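Local atomic coordinates of polar amino acid ABC uptake transporter substrate binding protein (Streptococcus thermophilus LMG 18311, PDB entry 3HV1), a protein that probably captures polar amino acids outside the cell membrane and hands them to an ABC uptake transporter. Residues S97-E102 against A215-K220; Y104-Q109 against G208-V213; K128-Q133 against Q156-Y161; A186-E191 against N244-E249. All coordinates share one frame; numbering follows the deposited sequence.

How the contacts relate
Contacts 1 and 2 lie along the same strand, 209-215, with centres about 17 Å apart, and they meet where Thr101 N approaches Val213 O at 3.0 Å, probably as a hydrogen bond. Contact 4 touches contact 2 through Met105 SE and Phe247 CE2, which are 3.7 Å apart. Contact 3 touches none of the others: its centre is about 24 Å from that of contact 2 and about 40 Å from that of contact 1, and its nearest atoms are about 6 Å from contact 4. All three strand contacts belong to one branched sheet. In the two-lobed fold of the family, contacts 1 and 3 would fall in different lobes, contact 2 in the hinge, and contact 4 probably where the lobes meet; no ligand marks the cleft.

Contact 1: residues S97-E102 against A215-K220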
loop_
_atom_site.group_PDB
_atom_site.type_symbol
_atom_site.label_atom_id
_atom_site.label_comp_id
_atom_site.label_asym_id
_atom_site.label_seq_id
_atom_site.Cartn_x
_atom_site.Cartn_y
_atom_site.Cartn_z
ATOM N N SER A 97 15.566 -6.639 8.279
ATOM C CA SER A 97 16.514 -7.380 7.451
ATOM C C SER A 97 16.366 -7.186 5.942
ATOM O O SER A 97 17.272 -7.530 5.182
ATOM C CB SER A 97 16.424 -8.876 7.767
ATOM O OG SER A 97 16.817 -9.152 9.100
ATOM N N ALA A 98 15.245 -6.638 5.487
ATOM C CA ALA A 98 15.079 -6.474 4.048
ATOM C C ALA A 98 14.094 -5.414 3.586
ATOM O O ALA A 98 13.312 -4.881 4.369
ATOM C CB ALA A 98 14.697 -7.822 3.430
ATOM N N ASP A 99 14.159 -5.119 2.292
ATOM C CA ASP A 99 13.269 -4.166 1.643
ATOM C C ASP A 99 12.315 -4.991 0.784
ATOM O O ASP A 99 12.711 -6.002 0.206
ATOM C CB ASP A 99 14.059 -3.188 0.777
ATOM C CG ASP A 99 14.538 -1.974 1.558
ATOM O OD1 ASP A 99 14.239 -1.889 2.770
ATOM O OD2 ASP A 99 15.205 -1.102 0.954
ATOM N N PHE A 100 11.066 -4.552 0.696
ATOM C CA PHE A 100 10.039 -5.284 -0.040
ATOM C C PHE A 100 9.518 -4.652 -1.312
ATOM O O PHE A 100 9.478 -3.430 -1.445
ATOM C CB PHE A 100 8.835 -5.519 0.873
ATOM C CG PHE A 100 9.075 -6.530 1.947
ATOM C CD1 PHE A 100 8.753 -7.866 1.737
ATOM C CD2 PHE A 100 9.622 -6.151 3.169
ATOM C CE1 PHE A 100 8.967 -8.811 2.723
ATOM C CE2 PHE A 100 9.843 -7.092 4.167
ATOM C CZ PHE A 100 9.515 -8.423 3.944
ATOM N N THR A 101 9.102 -5.503 -2.246
ATOM C CA THR A 101 8.499 -5.015 -3.473
ATOM C C THR A 101 7.075 -4.736 -3.021
ATOM O O THR A 101 6.716 -4.993 -1.867
ATOM C CB THR A 101 8.366 -6.099 -4.556
ATOM O OG1 THR A 101 7.593 -7.193 -4.030
ATOM C CG2 THR A 101 9.726 -6.590 -5.022
ATOM N N GLU A 102 6.276 -4.210 -3.937
ATOM C CA GLU A 102 4.866 -3.966 -3.677
ATOM C C GLU A 102 4.250 -5.363 -3.594
ATOM O O GLU A 102 4.840 -6.328 -4.081
ATOM C CB GLU A 102 4.246 -3.201 -4.849
ATOM C CG GLU A 102 4.790 -1.802 -5.020
ATOM C CD GLU A 102 4.673 -0.993 -3.749
ATOM O OE1 GLU A 102 3.581 -1.020 -3.137
ATOM O OE2 GLU A 102 5.665 -0.330 -3.360
ATOM N N ALA A 215 14.247 -8.458 -0.566
ATOM C CA ALA A 215 15.611 -8.390 -1.092
ATOM C C ALA A 215 16.456 -7.585 -0.120
ATOM O O ALA A 215 15.922 -6.919 0.769
ATOM C CB ALA A 215 15.622 -7.711 -2.455
ATOM N N ARG A 216 17.772 -7.644 -0.278
ATOM C CA ARG A 216 18.639 -6.871 0.602
ATOM C C ARG A 216 18.250 -5.398 0.452
ATOM O O ARG A 216 17.899 -4.951 -0.640
ATOM C CB ARG A 216 20.110 -7.099 0.237
ATOM C CG ARG A 216 20.661 -8.430 0.769
ATOM C CD ARG A 216 22.114 -8.640 0.372
ATOM N NE ARG A 216 22.270 -8.838 -1.064
ATOM C CZ ARG A 216 22.088 -9.997 -1.691
ATOM N NH1 ARG A 216 21.743 -11.084 -1.012
ATOM N NH2 ARG A 216 22.247 -10.065 -3.003
ATOM N N LYS A 217 18.294 -4.649 1.550
ATOM C CA LYS A 217 17.918 -3.238 1.513
ATOM C C LYS A 217 18.712 -2.409 0.511
ATOM O O LYS A 217 18.206 -1.416 -0.019
ATOM C CB LYS A 217 18.058 -2.622 2.909
ATOM C CG LYS A 217 17.119 -3.212 3.933
ATOM C CD LYS A 217 17.221 -2.474 5.256
ATOM C CE LYS A 217 16.024 -2.763 6.122
ATOM N NZ LYS A 217 14.772 -2.278 5.470
ATOM N N VAL A 218 19.956 -2.813 0.254
ATOM C CA VAL A 218 20.820 -2.100 -0.688
ATOM C C VAL A 218 20.399 -2.280 -2.148
ATOM O O VAL A 218 20.715 -1.448 -2.995
ATOM C CB VAL A 218 22.291 -2.559 -0.556
ATOM C CG1 VAL A 218 22.855 -2.118 0.784
ATOM C CG2 VAL A 218 22.381 -4.085 -0.696
ATOM N N ASP A 219 19.687 -3.365 -2.440
ATOM C CA ASP A 219 19.239 -3.644 -3.805
ATOM C C ASP A 219 17.989 -2.867 -4.210
ATOM O O ASP A 219 17.004 -3.445 -4.679
ATOM C CB ASP A 219 18.982 -5.142 -3.987
ATOM C CG ASP A 219 20.188 -5.879 -4.528
ATOM O OD1 ASP A 219 20.892 -5.304 -5.379
ATOM O OD2 ASP A 219 20.418 -7.040 -4.126
ATOM N N LYS A 220 18.048 -1.551 -4.047
ATOM C CA LYS A 220 16.942 -0.664 -4.380
ATOM C C LYS A 220 16.462 -0.802 -5.820
ATOM O O LYS A 220 15.257 -0.775 -6.083
ATOM C CB LYS A 220 17.357 0.785 -4.134
ATOM C CG LYS A 220 17.776 1.071 -2.704
ATOM C CD LYS A 220 16.652 0.762 -1.730
ATOM C CE LYS A 220 17.003 1.228 -0.331
ATOM N NZ LYS A 220 17.192 2.704 -0.291
HETATM O O HOH W 1 19.194 -6.149 4.071
#
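Asp99 and Lys217 set their side chains at about a right angle to each other, the aspartate end lying over the alkyl chain of the lysine. Lys217 CG is 3.4 Å from Asp99 OD1, and the chain then runs on almost extended until chi4 (-62°) folds the ammonium back. That last bend brings Lys217 NZ to 2.8 Å from Asp99 OD1, which it meets nearly along the C-O axis, as a salt bridge. The same NZ donates to Ala98 O at 3.2 Å, coming from above the carbonyl plane, and a weak bond to Lys95 O adds a third partner. Asp99 OD2 faces the other lysine: Lys220 CE passes it at 3.2 Å, while Lys220 NZ stays beyond salt-bridge range. The carboxylate is therefore probably stabilised in its charged form by a positive surrounding. Beneath these side chains, Asp99 N donates to Ala215 O (2.9 Å) and Ala215 N donates to Asp99 O (3.0 Å). A water joins Ser97 O to Lys217 N. The paired backbones are an antiparallel hydrogen-bonded pair at the end of strand 209-215, followed by a type I beta turn, Arg216 to Asp219, that delivers the chain into helix 220-236.

Contact 2: residues Y104-Q109 against G208-V213; sequences YMVNEQ and GESFAV
Asn107 and Glu209 are brought together by different first torsions: Asn107 CG stands opposite its backbone N (chi1 179°), whereas Glu209 CG sits between its N and carbonyl carbon (chi1 67°). The two side chains then run side by side in the same direction, amide and carboxylate only 22° from coplanar. Asn107 ND2 reaches the anti lone pair of Glu209 OE2 at 2.9 Å, and ND2 has a second acceptor in Asp182 while OD1 receives Val184 N, so both ends of the amide are held. Their backbones form an antiparallel hydrogen-bonded pair, Asn107 N to Glu209 O and Glu209 N to Asn107 O, both 2.9 Å. Such neighbouring strands, 105-114 and 209-215, are consistent with the interlobe hinge of type II periplasmic binding proteins. Next along the strands, Phe211 lies on the same side as selenomethionine Met105, whose CG meets Phe211 CD2 at 3.5 Å and whose SE approaches the edge of the ring, a Met-aromatic contact. Asn107 CB meets Phe211 CZ at 3.7 Å. Tyr104 N donates to Phe211 O (2.9 Å), and that oxygen also lies over a face of the Tyr104 ring. Farther out on the ring, Tyr104 CZ rests 3.6 Å from Phe211 CB. A water in the plane of the ring links Tyr104 OH to Ala212 O.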
loop_
_atom_site.group_PDB
_atom_site.type_symbol
_atom_site.label_atom_id
_atom_site.label_comp_id
_atom_site.label_asym_id
_atom_site.label_seq_id
_atom_site.Cartn_x
_atom_site.Cartn_y
_atom_site.Cartn_z
ATOM N N TYR A 104 2.026 -8.552 -4.561
ATOM C CA TYR A 104 1.492 -9.022 -5.839
ATOM C C TYR A 104 0.185 -9.823 -5.693
ATOM O O TYR A 104 -0.515 -10.082 -6.676
ATOM C CB TYR A 104 2.557 -9.837 -6.606
ATOM C CG TYR A 104 3.164 -10.994 -5.839
ATOM C CD1 TYR A 104 2.591 -12.262 -5.887
ATOM C CD2 TYR A 104 4.295 -10.807 -5.031
ATOM C CE1 TYR A 104 3.124 -13.330 -5.140
ATOM C CE2 TYR A 104 4.830 -11.862 -4.285
ATOM C CZ TYR A 104 4.237 -13.117 -4.346
ATOM O OH TYR A 104 4.748 -14.152 -3.601
HETATM N N MSE A 105 -0.149 -10.214 -4.469
HETATM C CA MSE A 105 -1.393 -10.936 -4.235
HETATM C C MSE A 105 -1.752 -10.999 -2.760
HETATM O O MSE A 105 -0.882 -10.920 -1.889
HETATM C CB MSE A 105 -1.341 -12.351 -4.842
HETATM C CG MSE A 105 -1.042 -13.504 -3.865
HETATM SE SE MSE A 105 -1.464 -15.273 -4.525
HETATM C CE MSE A 105 -3.317 -15.375 -3.989
ATOM N N VAL A 106 -3.046 -11.118 -2.485
ATOM C CA VAL A 106 -3.507 -11.190 -1.114
ATOM C C VAL A 106 -4.022 -12.565 -0.769
ATOM O O VAL A 106 -4.793 -13.160 -1.514
ATOM C CB VAL A 106 -4.633 -10.170 -0.825
ATOM C CG1 VAL A 106 -5.168 -10.377 0.588
ATOM C CG2 VAL A 106 -4.108 -8.763 -0.982
ATOM N N ASN A 107 -3.568 -13.075 0.366
ATOM C CA ASN A 107 -4.035 -14.360 0.828
ATOM C C ASN A 107 -4.856 -14.081 2.071
ATOM O O ASN A 107 -4.492 -13.242 2.893
ATOM C CB ASN A 107 -2.885 -15.292 1.165
ATOM C CG ASN A 107 -3.374 -16.620 1.680
ATOM O OD1 ASN A 107 -4.336 -17.185 1.146
ATOM N ND2 ASN A 107 -2.726 -17.132 2.721
ATOM N N GLU A 108 -5.976 -14.772 2.193
ATOM C CA GLU A 108 -6.854 -14.583 3.334
ATOM C C GLU A 108 -7.759 -15.799 3.429
ATOM O O GLU A 108 -7.831 -16.598 2.501
ATOM C CB GLU A 108 -7.710 -13.328 3.132
ATOM C CG GLU A 108 -8.746 -13.470 2.021
ATOM C CD GLU A 108 -9.528 -12.198 1.787
ATOM O OE1 GLU A 108 -9.986 -11.589 2.778
ATOM O OE2 GLU A 108 -9.697 -11.810 0.613
ATOM N N GLN A 109 -8.437 -15.941 4.558
ATOM C CA GLN A 109 -9.349 -17.057 4.738
ATOM C C GLN A 109 -10.551 -16.820 3.838
ATOM O O GLN A 109 -11.057 -15.695 3.760
ATOM C CB GLN A 109 -9.826 -17.134 6.192
ATOM C CG GLN A 109 -8.724 -17.426 7.173
ATOM C CD GLN A 109 -7.961 -18.675 6.800
ATOM O OE1 GLN A 109 -8.547 -19.737 6.605
ATOM N NE2 GLN A 109 -6.647 -18.558 6.697
ATOM N N GLY A 208 -6.296 -10.430 6.302
ATOM C CA GLY A 208 -5.421 -11.228 5.470
ATOM C C GLY A 208 -3.973 -10.791 5.506
ATOM O O GLY A 208 -3.565 -9.990 6.348
ATOM N N GLU A 209 -3.193 -11.341 4.583
ATOM C CA GLU A 209 -1.780 -11.019 4.468
ATOM C C GLU A 209 -1.500 -10.734 2.997
ATOM O O GLU A 209 -2.208 -11.237 2.118
ATOM C CB GLU A 209 -0.934 -12.201 4.949
ATOM C CG GLU A 209 -1.016 -13.430 4.068
ATOM C CD GLU A 209 -0.423 -14.664 4.725
ATOM O OE1 GLU A 209 0.607 -14.540 5.416
ATOM O OE2 GLU A 209 -0.980 -15.764 4.537
ATOM N N SER A 210 -0.487 -9.916 2.727
ATOM C CA SER A 210 -0.137 -9.595 1.351
ATOM C C SER A 210 1.246 -10.161 1.024
ATOM O O SER A 210 2.222 -9.879 1.729
ATOM C CB SER A 210 -0.142 -8.080 1.140
ATOM O OG SER A 210 -1.424 -7.533 1.385
ATOM N N PHE A 211 1.321 -10.967 -0.033
ATOM C CA PHE A 211 2.582 -11.556 -0.448
ATOM C C PHE A 211 3.401 -10.526 -1.211
ATOM O O PHE A 211 2.881 -9.818 -2.071
ATOM C CB PHE A 211 2.365 -12.780 -1.347
ATOM C CG PHE A 211 1.708 -13.947 -0.658
ATOM C CD1 PHE A 211 1.889 -14.168 0.701
ATOM C CD2 PHE A 211 0.963 -14.868 -1.390
ATOM C CE1 PHE A 211 1.345 -15.288 1.327
ATOM C CE2 PHE A 211 0.413 -15.995 -0.773
ATOM C CZ PHE A 211 0.608 -16.203 0.590
ATOM N N ALA A 212 4.687 -10.444 -0.883
ATOM C CA ALA A 212 5.593 -9.522 -1.546
ATOM C C ALA A 212 6.963 -10.188 -1.549
ATOM O O ALA A 212 7.182 -11.172 -0.845
ATOM C CB ALA A 212 5.637 -8.173 -0.803
ATOM N N VAL A 213 7.876 -9.657 -2.351
ATOM C CA VAL A 213 9.224 -10.215 -2.467
ATOM C C VAL A 213 10.224 -9.424 -1.627
ATOM O O VAL A 213 10.207 -8.201 -1.642
ATOM C CB VAL A 213 9.692 -10.181 -3.939
ATOM C CG1 VAL A 213 11.008 -10.939 -4.094
ATOM C CG2 VAL A 213 8.621 -10.789 -4.834
HETATM O O HOH W 2 6.870 -14.062 -1.838
#

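Contact 3: residues K128-Q133 against Q156-Y161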
loop_
_atom_site.group_PDB
_atom_site.type_symbol
_atom_site.label_atom_id
_atom_site.label_comp_id
_atom_site.label_asym_id
_atom_site.label_seq_id
_atom_site.Cartn_x
_atom_site.Cartn_y
_atom_site.Cartn_z
ATOM N N LYS A 128 -25.728 -23.088 9.727
ATOM C CA LYS A 128 -25.098 -24.108 8.899
ATOM C C LYS A 128 -23.823 -24.647 9.548
ATOM O O LYS A 128 -23.222 -23.986 10.396
ATOM C CB LYS A 128 -24.778 -23.522 7.522
ATOM C CG LYS A 128 -25.981 -22.922 6.800
ATOM C CD LYS A 128 -26.993 -23.990 6.416
ATOM C CE LYS A 128 -28.149 -23.399 5.620
ATOM N NZ LYS A 128 -29.072 -24.466 5.130
ATOM N N THR A 129 -23.418 -25.846 9.139
ATOM C CA THR A 129 -22.223 -26.498 9.673
ATOM C C THR A 129 -20.950 -26.077 8.937
ATOM O O THR A 129 -20.881 -26.148 7.707
ATOM C CB THR A 129 -22.342 -28.025 9.570
ATOM O OG1 THR A 129 -22.472 -28.393 8.192
ATOM C CG2 THR A 129 -23.557 -28.517 10.326
ATOM N N LEU A 130 -19.943 -25.669 9.705
ATOM C CA LEU A 130 -18.671 -25.217 9.147
ATOM C C LEU A 130 -17.492 -26.129 9.461
ATOM O O LEU A 130 -17.342 -26.630 10.578
ATOM C CB LEU A 130 -18.353 -23.810 9.658
ATOM C CG LEU A 130 -17.098 -23.103 9.133
ATOM C CD1 LEU A 130 -17.216 -22.844 7.636
ATOM C CD2 LEU A 130 -16.931 -21.793 9.880
ATOM N N GLY A 131 -16.656 -26.340 8.459
ATOM C CA GLY A 131 -15.482 -27.164 8.635
ATOM C C GLY A 131 -14.238 -26.311 8.455
ATOM O O GLY A 131 -14.284 -25.272 7.801
ATOM N N ALA A 132 -13.132 -26.742 9.046
ATOM C CA ALA A 132 -11.864 -26.030 8.939
ATOM C C ALA A 132 -10.753 -27.060 9.094
ATOM O O ALA A 132 -10.978 -28.136 9.647
ATOM C CB ALA A 132 -11.762 -24.972 10.020
ATOM N N GLN A 133 -9.561 -26.750 8.599
ATOM C CA GLN A 133 -8.468 -27.702 8.719
ATOM C C GLN A 133 -7.820 -27.555 10.088
ATOM O O GLN A 133 -7.609 -26.442 10.576
ATOM C CB GLN A 133 -7.436 -27.498 7.602
ATOM C CG GLN A 133 -6.754 -28.805 7.184
ATOM C CD GLN A 133 -5.838 -28.667 5.974
ATOM O OE1 GLN A 133 -6.234 -28.146 4.927
ATOM N NE2 GLN A 133 -4.604 -29.149 6.112
ATOM N N GLN A 156 -21.862 -23.067 17.014
ATOM C CA GLN A 156 -20.808 -22.083 17.260
ATOM C C GLN A 156 -19.444 -22.761 17.327
ATOM O O GLN A 156 -18.574 -22.355 18.096
ATOM C CB GLN A 156 -21.053 -21.327 18.572
ATOM C CG GLN A 156 -22.259 -20.403 18.571
ATOM C CD GLN A 156 -23.570 -21.159 18.526
ATOM O OE1 GLN A 156 -23.852 -21.990 19.396
ATOM N NE2 GLN A 156 -24.382 -20.877 17.513
ATOM N N LYS A 157 -19.267 -23.799 16.519
ATOM C CA LYS A 157 -18.010 -24.532 16.482
ATOM C C LYS A 157 -17.696 -24.882 15.034
ATOM O O LYS A 157 -18.498 -24.624 14.139
ATOM C CB LYS A 157 -18.119 -25.836 17.282
ATOM C CG LYS A 157 -18.836 -25.730 18.619
ATOM C CD LYS A 157 -18.150 -24.773 19.582
ATOM C CE LYS A 157 -18.942 -24.652 20.880
ATOM N NZ LYS A 157 -18.376 -23.634 21.808
ATOM N N VAL A 158 -16.526 -25.471 14.816
ATOM C CA VAL A 158 -16.122 -25.893 13.485
ATOM C C VAL A 158 -15.619 -27.322 13.520
ATOM O O VAL A 158 -14.908 -27.723 14.442
ATOM C CB VAL A 158 -15.003 -25.015 12.904
ATOM C CG1 VAL A 158 -15.570 -23.680 12.465
ATOM C CG2 VAL A 158 -13.901 -24.831 13.933
ATOM N N VAL A 159 -16.009 -28.090 12.514
ATOM C CA VAL A 159 -15.586 -29.470 12.403
ATOM C C VAL A 159 -14.172 -29.424 11.834
ATOM O O VAL A 159 -13.945 -28.896 10.739
ATOM C CB VAL A 159 -16.510 -30.248 11.453
ATOM C CG1 VAL A 159 -16.127 -31.720 11.433
ATOM C CG2 VAL A 159 -17.950 -30.081 11.890
ATOM N N GLN A 160 -13.215 -29.961 12.583
ATOM C CA GLN A 160 -11.831 -29.954 12.133
ATOM C C GLN A 160 -11.495 -31.158 11.267
ATOM O O GLN A 160 -11.968 -32.268 11.509
ATOM C CB GLN A 160 -10.880 -29.892 13.330
ATOM C CG GLN A 160 -10.954 -28.591 14.104
ATOM C CD GLN A 160 -9.869 -28.483 15.154
ATOM O OE1 GLN A 160 -8.676 -28.562 14.844
ATOM N NE2 GLN A 160 -10.274 -28.299 16.408
ATOM N N TYR A 161 -10.674 -30.921 10.251
ATOM C CA TYR A 161 -10.256 -31.967 9.337
ATOM C C TYR A 161 -8.741 -31.961 9.264
ATOM O O TYR A 161 -8.118 -30.904 9.308
ATOM C CB TYR A 161 -10.853 -31.716 7.954
ATOM C CG TYR A 161 -12.343 -31.965 7.895
ATOM C CD1 TYR A 161 -12.844 -33.191 7.462
ATOM C CD2 TYR A 161 -13.251 -30.978 8.277
ATOM C CE1 TYR A 161 -14.216 -33.432 7.407
ATOM C CE2 TYR A 161 -14.629 -31.205 8.228
ATOM C CZ TYR A 161 -15.104 -32.433 7.789
ATOM O OH TYR A 161 -16.462 -32.663 7.714
HETATM O O HOH W 3 -20.397 -25.775 12.569
#
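Tyr161 brings one edge of its ring down beside Gly131 and Ala132. Starting at the root, Tyr161 CB is 4.0 Å from Ala132 O; with CG placed beside the backbone N (chi1 -71°), the ring then leans back along strand 130-133. Tyr161 CD2 keeps Ala132 O at its edge, in the plane of the ring, at 3.9 Å. One atom farther, Tyr161 CE2 approaches Gly131 CA at 4.2 Å, on the face of the sheet where the glycine presents no CB. At the tip, Tyr161 OH leaves the pair and bonds to Asp170. On the reverse face, Leu130 and Val158 lie alongside each other, pointing the same way, and Leu130 CD2 presses tightly on Val158 CG1 at 3.5 Å. The parallel register is fixed by Val159 N to Leu130 O (2.8 Å), Ala132 N to Val159 O (2.9 Å) and Tyr161 N to Ala132 O (2.9 Å). Before these bonds begin, a water connects Leu130 N with Lys157 O. The strands are the two arms of a beta-alpha-beta unit: helix 137-144 packs on Leu130 and Val158, helix 164-173 on Tyr161 and Gln133, and strand 178-182 pairs with the other edge of 130-133.

Contact 4: residues A186-E191 against N244-E249; sequences ANYYLE and NKWFGE
Apolar contact comes first from Tyr188 and Trp246, which run side by side in the same direction; Tyr188 CE1 meets the edge of the indole at CZ3, 3.8 Å away. Asn187 CB packs on Phe247 CB at 3.7 Å. A CA-H...O contact follows, Tyr188 CA to Trp246 O at 3.4 Å and nearly straight (165° at the hydrogen). Between the two segments the clear polar links run through water. One water donates to both Tyr188 O and Trp246 O. Two more serve the Glu191 carboxylate, which a bend at chi2 (64°) lays over Gly248: one bridges Glu191 OE2 to Lys245 O, the other Glu191 OE1 to Gly248 O. Gly248, the first residue past helix 238-247, has a positive phi (73°), and its CA comes to 3.2 Å from Glu191 OE1. Glu249 adds a direct salt bridge to Arg183, earlier on helix 183-192. Trp246 and Lys245 bind Asp49 of helix 46-56, while Leu190 packs on strand 199-203, so the helices probably meet where the two lobes of this solute-binding fold adjoin.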
loop_
_atom_site.group_PDB
_atom_site.type_symbol
_atom_site.label_atom_id
_atom_site.label_comp_id
_atom_site.label_asym_id
_atom_site.label_seq_id
_atom_site.Cartn_x
_atom_site.Cartn_y
_atom_site.Cartn_z
ATOM N N ALA A 186 -7.688 -23.029 -1.336
ATOM C CA ALA A 186 -9.011 -23.182 -1.933
ATOM C C ALA A 186 -8.929 -23.100 -3.451
ATOM O O ALA A 186 -9.329 -24.024 -4.162
ATOM C CB ALA A 186 -9.959 -22.089 -1.399
ATOM N N ASN A 187 -8.401 -21.993 -3.957
ATOM C CA ASN A 187 -8.311 -21.811 -5.403
ATOM C C ASN A 187 -7.386 -22.798 -6.094
ATOM O O ASN A 187 -7.688 -23.282 -7.181
ATOM C CB ASN A 187 -7.890 -20.379 -5.724
ATOM C CG ASN A 187 -9.039 -19.404 -5.611
ATOM O OD1 ASN A 187 -9.691 -19.067 -6.611
ATOM N ND2 ASN A 187 -9.317 -18.964 -4.398
ATOM N N TYR A 188 -6.263 -23.110 -5.465
ATOM C CA TYR A 188 -5.322 -24.043 -6.067
ATOM C C TYR A 188 -5.918 -25.434 -6.255
ATOM O O TYR A 188 -5.890 -25.993 -7.354
ATOM C CB TYR A 188 -4.060 -24.144 -5.210
ATOM C CG TYR A 188 -3.179 -25.311 -5.583
ATOM C CD1 TYR A 188 -2.540 -25.358 -6.823
ATOM C CD2 TYR A 188 -3.008 -26.385 -4.708
ATOM C CE1 TYR A 188 -1.756 -26.442 -7.182
ATOM C CE2 TYR A 188 -2.224 -27.477 -5.061
ATOM C CZ TYR A 188 -1.602 -27.498 -6.296
ATOM O OH TYR A 188 -0.825 -28.573 -6.648
ATOM N N TYR A 189 -6.456 -25.999 -5.181
ATOM C CA TYR A 189 -7.005 -27.342 -5.267
ATOM C C TYR A 189 -8.217 -27.431 -6.166
ATOM O O TYR A 189 -8.299 -28.324 -7.008
ATOM C CB TYR A 189 -7.344 -27.874 -3.871
ATOM C CG TYR A 189 -6.115 -28.214 -3.063
ATOM C CD1 TYR A 189 -5.229 -29.195 -3.498
ATOM C CD2 TYR A 189 -5.826 -27.547 -1.876
ATOM C CE1 TYR A 189 -4.086 -29.506 -2.774
ATOM C CE2 TYR A 189 -4.686 -27.847 -1.140
ATOM C CZ TYR A 189 -3.819 -28.830 -1.597
ATOM O OH TYR A 189 -2.683 -29.136 -0.882
ATOM N N LEU A 190 -9.152 -26.499 -6.001
ATOM C CA LEU A 190 -10.363 -26.516 -6.811
ATOM C C LEU A 190 -10.070 -26.338 -8.293
ATOM O O LEU A 190 -10.680 -27.000 -9.125
ATOM C CB LEU A 190 -11.339 -25.442 -6.326
ATOM C CG LEU A 190 -11.858 -25.644 -4.896
ATOM C CD1 LEU A 190 -12.845 -24.536 -4.540
ATOM C CD2 LEU A 190 -12.535 -27.003 -4.772
ATOM N N GLU A 191 -9.143 -25.443 -8.626
ATOM C CA GLU A 191 -8.783 -25.223 -10.025
ATOM C C GLU A 191 -8.026 -26.440 -10.540
ATOM O O GLU A 191 -8.235 -26.885 -11.668
ATOM C CB GLU A 191 -7.897 -23.981 -10.171
ATOM C CG GLU A 191 -7.324 -23.757 -11.583
ATOM C CD GLU A 191 -8.396 -23.483 -12.636
ATOM O OE1 GLU A 191 -9.521 -23.089 -12.258
ATOM O OE2 GLU A 191 -8.106 -23.641 -13.848
ATOM N N ASN A 244 -4.284 -17.491 -13.577
ATOM C CA ASN A 244 -5.356 -18.422 -13.926
ATOM C C ASN A 244 -4.890 -19.874 -13.847
ATOM O O ASN A 244 -5.632 -20.757 -13.401
ATOM C CB ASN A 244 -5.900 -18.127 -15.334
ATOM C CG ASN A 244 -7.027 -19.072 -15.737
ATOM O OD1 ASN A 244 -6.813 -20.034 -16.479
ATOM N ND2 ASN A 244 -8.231 -18.808 -15.237
ATOM N N LYS A 245 -3.663 -20.126 -14.286
ATOM C CA LYS A 245 -3.121 -21.479 -14.254
ATOM C C LYS A 245 -3.124 -22.066 -12.841
ATOM O O LYS A 245 -3.512 -23.223 -12.622
ATOM C CB LYS A 245 -1.686 -21.489 -14.783
ATOM C CG LYS A 245 -0.949 -22.798 -14.523
ATOM C CD LYS A 245 0.515 -22.707 -14.936
ATOM C CE LYS A 245 1.291 -23.953 -14.531
ATOM N NZ LYS A 245 2.748 -23.829 -14.887
ATOM N N TRP A 246 -2.697 -21.261 -11.880
ATOM C CA TRP A 246 -2.609 -21.720 -10.505
ATOM C C TRP A 246 -3.857 -21.586 -9.648
ATOM O O TRP A 246 -4.152 -22.479 -8.850
ATOM C CB TRP A 246 -1.434 -21.015 -9.816
ATOM C CG TRP A 246 -0.126 -21.484 -10.342
ATOM C CD1 TRP A 246 0.614 -20.925 -11.345
ATOM C CD2 TRP A 246 0.527 -22.700 -9.990
ATOM N NE1 TRP A 246 1.695 -21.730 -11.649
ATOM C CE2 TRP A 246 1.661 -22.827 -10.826
ATOM C CE3 TRP A 246 0.263 -23.704 -9.045
ATOM C CZ2 TRP A 246 2.528 -23.918 -10.744
ATOM C CZ3 TRP A 246 1.125 -24.786 -8.963
ATOM C CH2 TRP A 246 2.245 -24.887 -9.808
ATOM N N PHE A 247 -4.590 -20.489 -9.824
ATOM C CA PHE A 247 -5.766 -20.216 -9.005
ATOM C C PHE A 247 -7.127 -20.138 -9.702
ATOM O O PHE A 247 -8.148 -20.035 -9.035
ATOM C CB PHE A 247 -5.529 -18.921 -8.220
ATOM C CG PHE A 247 -4.248 -18.922 -7.428
ATOM C CD1 PHE A 247 -4.044 -19.860 -6.414
ATOM C CD2 PHE A 247 -3.232 -18.008 -7.711
ATOM C CE1 PHE A 247 -2.844 -19.892 -5.696
ATOM C CE2 PHE A 247 -2.027 -18.032 -6.996
ATOM C CZ PHE A 247 -1.834 -18.974 -5.988
ATOM N N GLY A 248 -7.154 -20.170 -11.029
ATOM C CA GLY A 248 -8.437 -20.106 -11.717
ATOM C C GLY A 248 -9.094 -18.738 -11.679
ATOM O O GLY A 248 -10.269 -18.588 -12.022
ATOM N N GLU A 249 -8.339 -17.737 -11.245
ATOM C CA GLU A 249 -8.827 -16.371 -11.196
ATOM C C GLU A 249 -7.639 -15.410 -11.174
ATOM O O GLU A 249 -6.493 -15.833 -11.035
ATOM C CB GLU A 249 -9.742 -16.148 -9.979
ATOM C CG GLU A 249 -9.067 -16.048 -8.632
ATOM C CD GLU A 249 -10.068 -15.731 -7.521
ATOM O OE1 GLU A 249 -10.937 -16.582 -7.240
ATOM O OE2 GLU A 249 -9.994 -14.627 -6.937
HETATM O O HOH W 4 -4.458 -25.210 -9.639
HETATM O O HOH W 5 -5.406 -24.506 -14.257
HETATM O O HOH W 6 -11.154 -21.174 -13.444
#